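Local coordinates for protein glucuronan lyase A (Trichoderma reesei, PDB 2ZZJ) that is an endo-beta-1,4-glucuronan lyase that probably cleaves beta-1,4-linked glucuronan within the chain by elimination, and that binds a calcium ion, at residues W151-L156 / W171-K176. Numbering follows the deposited sequence.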
ATOM      1  N   TRP A 151     -15.211  -2.281  -7.005  1.00 14.74           N
ATOM      2  CA  TRP A 151     -14.202  -1.204  -6.849  1.00 13.22           C
ATOM      3  C   TRP A 151     -14.380  -0.495  -5.520  1.00 13.67           C
ATOM      4  O   TRP A 151     -15.489   0.016  -5.202  1.00 14.20           O
ATOM      5  CB  TRP A 151     -14.296  -0.184  -7.977  1.00 13.97           C
ATOM      6  CG  TRP A 151     -13.718  -0.699  -9.256  1.00 13.63           C
ATOM      7  CD1 TRP A 151     -14.392  -1.229 -10.334  1.00 14.10           C
ATOM      8  CD2 TRP A 151     -12.338  -0.759  -9.568  1.00 11.30           C
ATOM      9  NE1 TRP A 151     -13.494  -1.592 -11.308  1.00 15.41           N
ATOM     10  CE2 TRP A 151     -12.222  -1.309 -10.862  1.00 14.85           C
ATOM     11  CE3 TRP A 151     -11.169  -0.407  -8.865  1.00 11.84           C
ATOM     12  CZ2 TRP A 151     -10.983  -1.510 -11.477  1.00 14.04           C
ATOM     13  CZ3 TRP A 151      -9.949  -0.595  -9.472  1.00 12.75           C
ATOM     14  CH2 TRP A 151      -9.862  -1.148 -10.773  1.00 12.88           C
ATOM     15  N   HIS A 152     -13.308  -0.438  -4.746  1.00 11.84           N
ATOM     16  CA  HIS A 152     -13.257   0.337  -3.506  1.00 11.95           C
ATOM     17  C   HIS A 152     -12.301   1.509  -3.650  1.00 11.94           C
ATOM     18  O   HIS A 152     -11.416   1.456  -4.466  1.00 12.80           O
ATOM     19  CB  HIS A 152     -12.809  -0.555  -2.358  1.00 11.73           C
ATOM     20  CG  HIS A 152     -13.751  -1.695  -2.122  1.00 12.75           C
ATOM     21  ND1 HIS A 152     -15.056  -1.504  -1.701  1.00 15.57           N
ATOM     22  CD2 HIS A 152     -13.583  -3.032  -2.255  1.00 12.92           C
ATOM     23  CE1 HIS A 152     -15.651  -2.682  -1.595  1.00 17.72           C
ATOM     24  NE2 HIS A 152     -14.774  -3.630  -1.898  1.00 14.14           N
ATOM     25  N   ARG A 153     -12.520   2.564  -2.871  1.00 10.91           N
ATOM     26  CA  ARG A 153     -11.810   3.795  -3.036  1.00 11.10           C
ATOM     27  C   ARG A 153     -11.257   4.196  -1.696  1.00 11.85           C
ATOM     28  O   ARG A 153     -12.012   4.336  -0.714  1.00 12.32           O
ATOM     29  CB  ARG A 153     -12.752   4.909  -3.571  1.00 10.88           C
ATOM     30  CG  ARG A 153     -13.319   4.645  -4.989  1.00 12.81           C
ATOM     31  CD  ARG A 153     -14.614   3.800  -4.982  1.00 16.62           C
ATOM     32  NE  ARG A 153     -15.717   4.434  -4.251  1.00 20.71           N
ATOM     33  CZ  ARG A 153     -16.750   3.753  -3.730  1.00 22.44           C
ATOM     34  NH1 ARG A 153     -16.814   2.417  -3.848  1.00 19.01           N
ATOM     35  NH2 ARG A 153     -17.709   4.399  -3.072  1.00 19.46           N
ATOM     36  N   VAL A 154      -9.942   4.421  -1.663  1.00 12.13           N
ATOM     37  CA  VAL A 154      -9.209   4.652  -0.419  1.00 11.36           C
ATOM     38  C   VAL A 154      -8.592   6.035  -0.520  1.00 12.21           C
ATOM     39  O   VAL A 154      -8.005   6.385  -1.568  1.00 11.10           O
ATOM     40  CB  VAL A 154      -8.067   3.605  -0.201  1.00 11.39           C
ATOM     41  CG1 VAL A 154      -7.206   3.964   1.025  1.00 11.66           C
ATOM     42  CG2 VAL A 154      -8.631   2.180  -0.058  1.00 11.84           C
ATOM     43  N   VAL A 155      -8.782   6.834   0.535  1.00 11.74           N
ATOM     44  CA  VAL A 155      -8.108   8.122   0.642  1.00 12.59           C
ATOM     45  C   VAL A 155      -7.388   8.157   1.991  1.00 13.28           C
ATOM     46  O   VAL A 155      -7.986   7.773   3.038  1.00 12.91           O
ATOM     47  CB  VAL A 155      -9.052   9.327   0.494  1.00 12.25           C
ATOM     48  CG1 VAL A 155      -8.261  10.658   0.685  1.00 13.20           C
ATOM     49  CG2 VAL A 155      -9.782   9.325  -0.874  1.00 12.43           C
ATOM     50  N   LEU A 156      -6.116   8.562   1.956  1.00 12.17           N
ATOM     51  CA  LEU A 156      -5.333   8.759   3.171  1.00 13.77           C
ATOM     52  C   LEU A 156      -5.000  10.235   3.295  1.00 14.35           C
ATOM     53  O   LEU A 156      -4.632  10.890   2.315  1.00 14.84           O
ATOM     54  CB  LEU A 156      -4.019   7.969   3.138  1.00 13.90           C
ATOM     55  CG  LEU A 156      -4.045   6.530   2.600  1.00 17.06           C
ATOM     56  CD1 LEU A 156      -2.609   5.977   2.503  1.00 20.37           C
ATOM     57  CD2 LEU A 156      -4.845   5.686   3.504  1.00 19.22           C
ATOM     58  N   TRP A 171     -10.187   7.225   4.681  1.00 14.77           N
ATOM     59  CA  TRP A 171     -11.549   7.140   4.188  1.00 15.36           C
ATOM     60  C   TRP A 171     -11.637   5.882   3.332  1.00 15.00           C
ATOM     61  O   TRP A 171     -10.666   5.545   2.605  1.00 13.74           O
ATOM     62  CB  TRP A 171     -11.891   8.325   3.277  1.00 16.15           C
ATOM     63  CG  TRP A 171     -12.186   9.609   3.966  1.00 16.95           C
ATOM     64  CD1 TRP A 171     -13.431  10.166   4.184  1.00 20.39           C
ATOM     65  CD2 TRP A 171     -11.239  10.518   4.514  1.00 17.94           C
ATOM     66  NE1 TRP A 171     -13.296  11.367   4.842  1.00 20.26           N
ATOM     67  CE2 TRP A 171     -11.966  11.617   5.047  1.00 20.18           C
ATOM     68  CE3 TRP A 171      -9.842  10.539   4.578  1.00 20.78           C
ATOM     69  CZ2 TRP A 171     -11.337  12.710   5.654  1.00 21.95           C
ATOM     70  CZ3 TRP A 171      -9.206  11.652   5.180  1.00 21.56           C
ATOM     71  CH2 TRP A 171      -9.964  12.701   5.727  1.00 20.56           C
ATOM     72  N   PHE A 172     -12.781   5.202   3.402  1.00 14.14           N
ATOM     73  CA  PHE A 172     -13.031   4.001   2.579  1.00 14.58           C
ATOM     74  C   PHE A 172     -14.409   4.165   1.934  1.00 15.34           C
ATOM     75  O   PHE A 172     -15.404   4.406   2.643  1.00 16.09           O
ATOM     76  CB  PHE A 172     -12.993   2.739   3.442  1.00 14.52           C
ATOM     77  CG  PHE A 172     -13.130   1.455   2.659  1.00 14.84           C
ATOM     78  CD1 PHE A 172     -12.017   0.879   2.033  1.00 14.87           C
ATOM     79  CD2 PHE A 172     -14.369   0.817   2.549  1.00 14.17           C
ATOM     80  CE1 PHE A 172     -12.160  -0.316   1.297  1.00 16.45           C
ATOM     81  CE2 PHE A 172     -14.513  -0.360   1.831  1.00 14.23           C
ATOM     82  CZ  PHE A 172     -13.411  -0.931   1.205  1.00 16.37           C
ATOM     83  N   ASP A 173     -14.469   4.074   0.616  1.00 14.30           N
ATOM     84  CA  ASP A 173     -15.721   4.242  -0.131  1.00 15.49           C
ATOM     85  C   ASP A 173     -16.517   5.485   0.289  1.00 16.62           C
ATOM     86  O   ASP A 173     -17.749   5.440   0.441  1.00 16.62           O
ATOM     87  CB  ASP A 173     -16.585   2.967  -0.065  1.00 15.24           C
ATOM     88  CG  ASP A 173     -15.929   1.792  -0.770  1.00 16.94           C
ATOM     89  OD1 ASP A 173     -14.840   1.993  -1.346  1.00 16.20           O
ATOM     90  OD2 ASP A 173     -16.497   0.689  -0.801  1.00 17.48           O
ATOM     91  N   GLY A 174     -15.802   6.578   0.501  1.00 17.16           N
ATOM     92  CA  GLY A 174     -16.446   7.884   0.658  1.00 18.78           C
ATOM     93  C   GLY A 174     -16.748   8.244   2.098  1.00 18.98           C
ATOM     94  O   GLY A 174     -17.195   9.370   2.376  1.00 19.55           O
ATOM     95  N   ALA A 175     -16.477   7.314   3.011  1.00 18.58           N
ATOM     96  CA  ALA A 175     -16.714   7.522   4.434  1.00 19.77           C
ATOM     97  C   ALA A 175     -15.415   7.547   5.245  1.00 19.88           C
ATOM     98  O   ALA A 175     -14.529   6.732   5.015  1.00 17.54           O
ATOM     99  CB  ALA A 175     -17.652   6.431   4.937  1.00 21.16           C
ATOM    100  N   LYS A 176     -15.297   8.485   6.190  1.00 19.83           N
ATOM    101  CA  LYS A 176     -14.161   8.498   7.087  1.00 21.02           C
ATOM    102  C   LYS A 176     -14.295   7.265   7.953  1.00 21.70           C
ATOM    103  O   LYS A 176     -15.358   7.071   8.578  1.00 22.34           O
ATOM    104  CB  LYS A 176     -14.177   9.739   7.975  1.00 20.93           C
ATOM    105  CG  LYS A 176     -12.898   9.964   8.765  1.00 22.16           C
ATOM    106  CD  LYS A 176     -12.918  11.353   9.458  1.00 23.88           C
ATOM    107  CE  LYS A 176     -11.897  12.263   8.813  1.00 29.26           C
ATOM    108  NZ  LYS A 176     -12.096  13.749   9.043  1.00 33.93           N
TER
HETATM  109  O   HOH W   1     -12.914   6.958   0.188  1.00 17.75           O
HETATM  110  O   HOH W   2     -18.866   0.508  -2.620  1.00 48.89           O
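Both carboxylate oxygens of Asp173 are gripped from strand 152-160. His152 ND1 donates to Asp173 OD2 at 2.8 Å, with an N-H...O angle of 163°. It meets the syn lone pair, and ring and carboxylate are nearly coplanar. Arg153 N donates to Asp173 OD1 at 2.8 Å, nearly along the C-O axis. The Arg153 side chain bends at chi2 (87°) and chi3 (61°), which lays its guanidinium flat over the carboxylate. Arg153 NH1 is 3.2 Å from Asp173 OD1, a salt bridge of charges alone. NH1 donates instead to Trp151 O, which lies in the guanidinium plane. NE forms a salt bridge with Asp236. With an alanine here in place of Arg153, Asp236 would probably lose this salt bridge, and the Asp173 carboxylate the guanidinium stacked on it. Asp173 sits in the type I' turn 172-175 that follows the antiparallel hairpin of strands 152-160 and 166-172, in one sheet of the beta-jelly roll. Val155 and Trp171 form a hydrogen-bonded pair there, with Trp171 N to Val155 O at 2.8 Å. On the face bearing Val154, Phe172 CZ lies over the His152 ring, 3.4 Å from ND1. One water joins Arg153 O to Gly174 N.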